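Local coordinates for DUF1116 domain-containing protein (Enterococcus faecalis, PDB 3CLQ), which is of unknown function but belongs to the AllG family and is probably related to a subunit of oxamate carbamoyltransferase, at residues Y340-L345 against P358-M363. Numbering follows the deposited sequence.
Sequences YSKEML and PVLDFM
Leu360 and Met363 reach from a type I' beta turn, Leu360 to Met363, to Ser341 and Lys342 of helix 334-343 and to Leu345 close by in the chain. The turn follows strand 356-357, leads into strand 363-369 and is closed by the backbone bond from Met363 N to Leu360 O, 3.0 Å. No hydrogen bond crosses the contact, which is a surface patch of van der Waals packing. The two methyls of Leu360 divide between neighbouring helix residues: CD2 lies against Ser341 CB at 3.8 Å, while CD1 comes within 3.6 Å of Lys342 NZ. That lysine runs extended to CE and bends only at its last torsion (chi4 80°), which brings NZ up to the methyl CD1. Leu345 and selenomethionine Met363 pass alongside each other in opposite directions, with CD1 of Leu345 4.1 Å from SE of Met363; both also touch Glu351 of strand 348-352. The hydroxyl of Ser341 is engaged outside the contact, OG being hydrogen-bonded to Phe318 O and Ala321 N. Beyond CG the Met363 chain is extended (chi2 160°, chi3 -153°), and its terminal methyl CE ends 3.3 Å from Ser341 O.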
loop_
_atom_site.group_PDB
_atom_site.type_symbol
_atom_site.label_atom_id
_atom_site.label_comp_id
_atom_site.label_asym_id
_atom_site.label_seq_id
_atom_site.Cartn_x
_atom_site.Cartn_y
_atom_site.Cartn_z
ATOM N N TYR B 340 -8.910 -0.705 -20.821
ATOM C CA TYR B 340 -9.852 -1.787 -20.514
ATOM C C TYR B 340 -10.845 -1.387 -19.419
ATOM O O TYR B 340 -12.050 -1.687 -19.487
ATOM C CB TYR B 340 -9.096 -3.052 -20.078
ATOM C CG TYR B 340 -8.813 -4.074 -21.173
ATOM C CD1 TYR B 340 -9.844 -4.573 -21.988
ATOM C CD2 TYR B 340 -7.523 -4.577 -21.364
ATOM C CE1 TYR B 340 -9.592 -5.526 -22.984
ATOM C CE2 TYR B 340 -7.254 -5.523 -22.341
ATOM C CZ TYR B 340 -8.292 -5.999 -23.155
ATOM O OH TYR B 340 -8.015 -6.949 -24.127
ATOM N N SER B 341 -10.315 -0.719 -18.400
ATOM C CA SER B 341 -11.124 -0.244 -17.302
ATOM C C SER B 341 -12.148 0.757 -17.811
ATOM O O SER B 341 -13.298 0.713 -17.363
ATOM C CB SER B 341 -10.251 0.375 -16.222
ATOM O OG SER B 341 -9.634 -0.633 -15.451
ATOM N N LYS B 342 -11.740 1.640 -18.738
ATOM C CA LYS B 342 -12.675 2.539 -19.426
ATOM C C LYS B 342 -13.708 1.741 -20.208
ATOM O O LYS B 342 -14.901 1.981 -20.095
ATOM C CB LYS B 342 -11.959 3.439 -20.415
ATOM C CG LYS B 342 -11.261 4.650 -19.843
ATOM C CD LYS B 342 -10.601 5.431 -21.007
ATOM C CE LYS B 342 -9.644 6.542 -20.533
ATOM N NZ LYS B 342 -8.277 6.058 -20.117
ATOM N N GLU B 343 -13.236 0.804 -21.020
ATOM C CA GLU B 343 -14.122 -0.014 -21.824
ATOM C C GLU B 343 -15.219 -0.666 -20.994
ATOM O O GLU B 343 -16.392 -0.626 -21.368
ATOM C CB GLU B 343 -13.326 -1.109 -22.524
ATOM C CG GLU B 343 -12.463 -0.651 -23.680
ATOM C CD GLU B 343 -11.990 -1.828 -24.527
ATOM O OE1 GLU B 343 -12.711 -2.862 -24.541
ATOM O OE2 GLU B 343 -10.912 -1.723 -25.175
HETATM N N MSE B 344 -14.827 -1.269 -19.867
HETATM C CA MSE B 344 -15.737 -2.076 -19.055
HETATM C C MSE B 344 -17.063 -1.391 -18.694
HETATM O O MSE B 344 -18.012 -2.048 -18.274
HETATM C CB MSE B 344 -15.034 -2.576 -17.780
HETATM C CG MSE B 344 -14.316 -3.927 -17.866
HETATM SE SE MSE B 344 -14.898 -5.216 -19.273
HETATM C CE MSE B 344 -13.571 -4.775 -20.647
ATOM N N LEU B 345 -17.109 -0.073 -18.855
ATOM C CA LEU B 345 -18.265 0.758 -18.514
ATOM C C LEU B 345 -19.470 0.535 -19.426
ATOM O O LEU B 345 -20.600 0.840 -19.058
ATOM C CB LEU B 345 -17.892 2.237 -18.615
ATOM C CG LEU B 345 -17.010 2.900 -17.566
ATOM C CD1 LEU B 345 -16.607 4.296 -18.010
ATOM C CD2 LEU B 345 -17.734 2.964 -16.228
ATOM N N PRO B 358 -7.585 6.199 -9.184
ATOM C CA PRO B 358 -6.920 7.492 -9.267
ATOM C C PRO B 358 -6.475 7.856 -10.690
ATOM O O PRO B 358 -6.859 8.908 -11.219
ATOM C CB PRO B 358 -5.714 7.300 -8.362
ATOM C CG PRO B 358 -6.187 6.317 -7.366
ATOM C CD PRO B 358 -6.960 5.338 -8.173
ATOM N N VAL B 359 -5.682 6.996 -11.314
ATOM C CA VAL B 359 -5.143 7.367 -12.619
ATOM C C VAL B 359 -6.245 7.717 -13.646
ATOM O O VAL B 359 -6.012 8.500 -14.550
ATOM C CB VAL B 359 -4.145 6.313 -13.170
ATOM C CG1 VAL B 359 -4.878 5.093 -13.662
ATOM C CG2 VAL B 359 -3.266 6.933 -14.258
ATOM N N LEU B 360 -7.439 7.151 -13.499
ATOM C CA LEU B 360 -8.568 7.549 -14.355
ATOM C C LEU B 360 -9.401 8.672 -13.716
ATOM O O LEU B 360 -10.633 8.574 -13.632
ATOM C CB LEU B 360 -9.458 6.347 -14.649
ATOM C CG LEU B 360 -9.137 5.481 -15.879
ATOM C CD1 LEU B 360 -7.821 5.870 -16.591
ATOM C CD2 LEU B 360 -9.178 4.008 -15.547
ATOM N N ASP B 361 -8.716 9.714 -13.239
ATOM C CA ASP B 361 -9.371 10.862 -12.616
ATOM C C ASP B 361 -10.396 10.449 -11.555
ATOM O O ASP B 361 -11.427 11.109 -11.391
ATOM C CB ASP B 361 -10.072 11.722 -13.677
ATOM C CG ASP B 361 -9.105 12.337 -14.686
ATOM O OD1 ASP B 361 -7.942 12.651 -14.309
ATOM O OD2 ASP B 361 -9.527 12.529 -15.858
ATOM N N PHE B 362 -10.122 9.353 -10.849
ATOM C CA PHE B 362 -11.031 8.867 -9.810
ATOM C C PHE B 362 -12.429 8.497 -10.323
ATOM O O PHE B 362 -13.425 8.849 -9.681
ATOM C CB PHE B 362 -11.147 9.903 -8.684
ATOM C CG PHE B 362 -9.843 10.251 -8.087
ATOM C CD1 PHE B 362 -9.377 9.572 -6.959
ATOM C CD2 PHE B 362 -9.032 11.215 -8.685
ATOM C CE1 PHE B 362 -8.144 9.882 -6.421
ATOM C CE2 PHE B 362 -7.786 11.530 -8.160
ATOM C CZ PHE B 362 -7.331 10.862 -7.032
HETATM N N MSE B 363 -12.518 7.807 -11.462
HETATM C CA MSE B 363 -13.803 7.238 -11.843
HETATM C C MSE B 363 -14.104 6.096 -10.886
HETATM O O MSE B 363 -13.193 5.455 -10.383
HETATM C CB MSE B 363 -13.849 6.789 -13.314
HETATM C CG MSE B 363 -13.079 5.536 -13.624
HETATM SE SE MSE B 363 -13.574 4.564 -15.286
HETATM C CE MSE B 363 -13.033 2.775 -14.772
#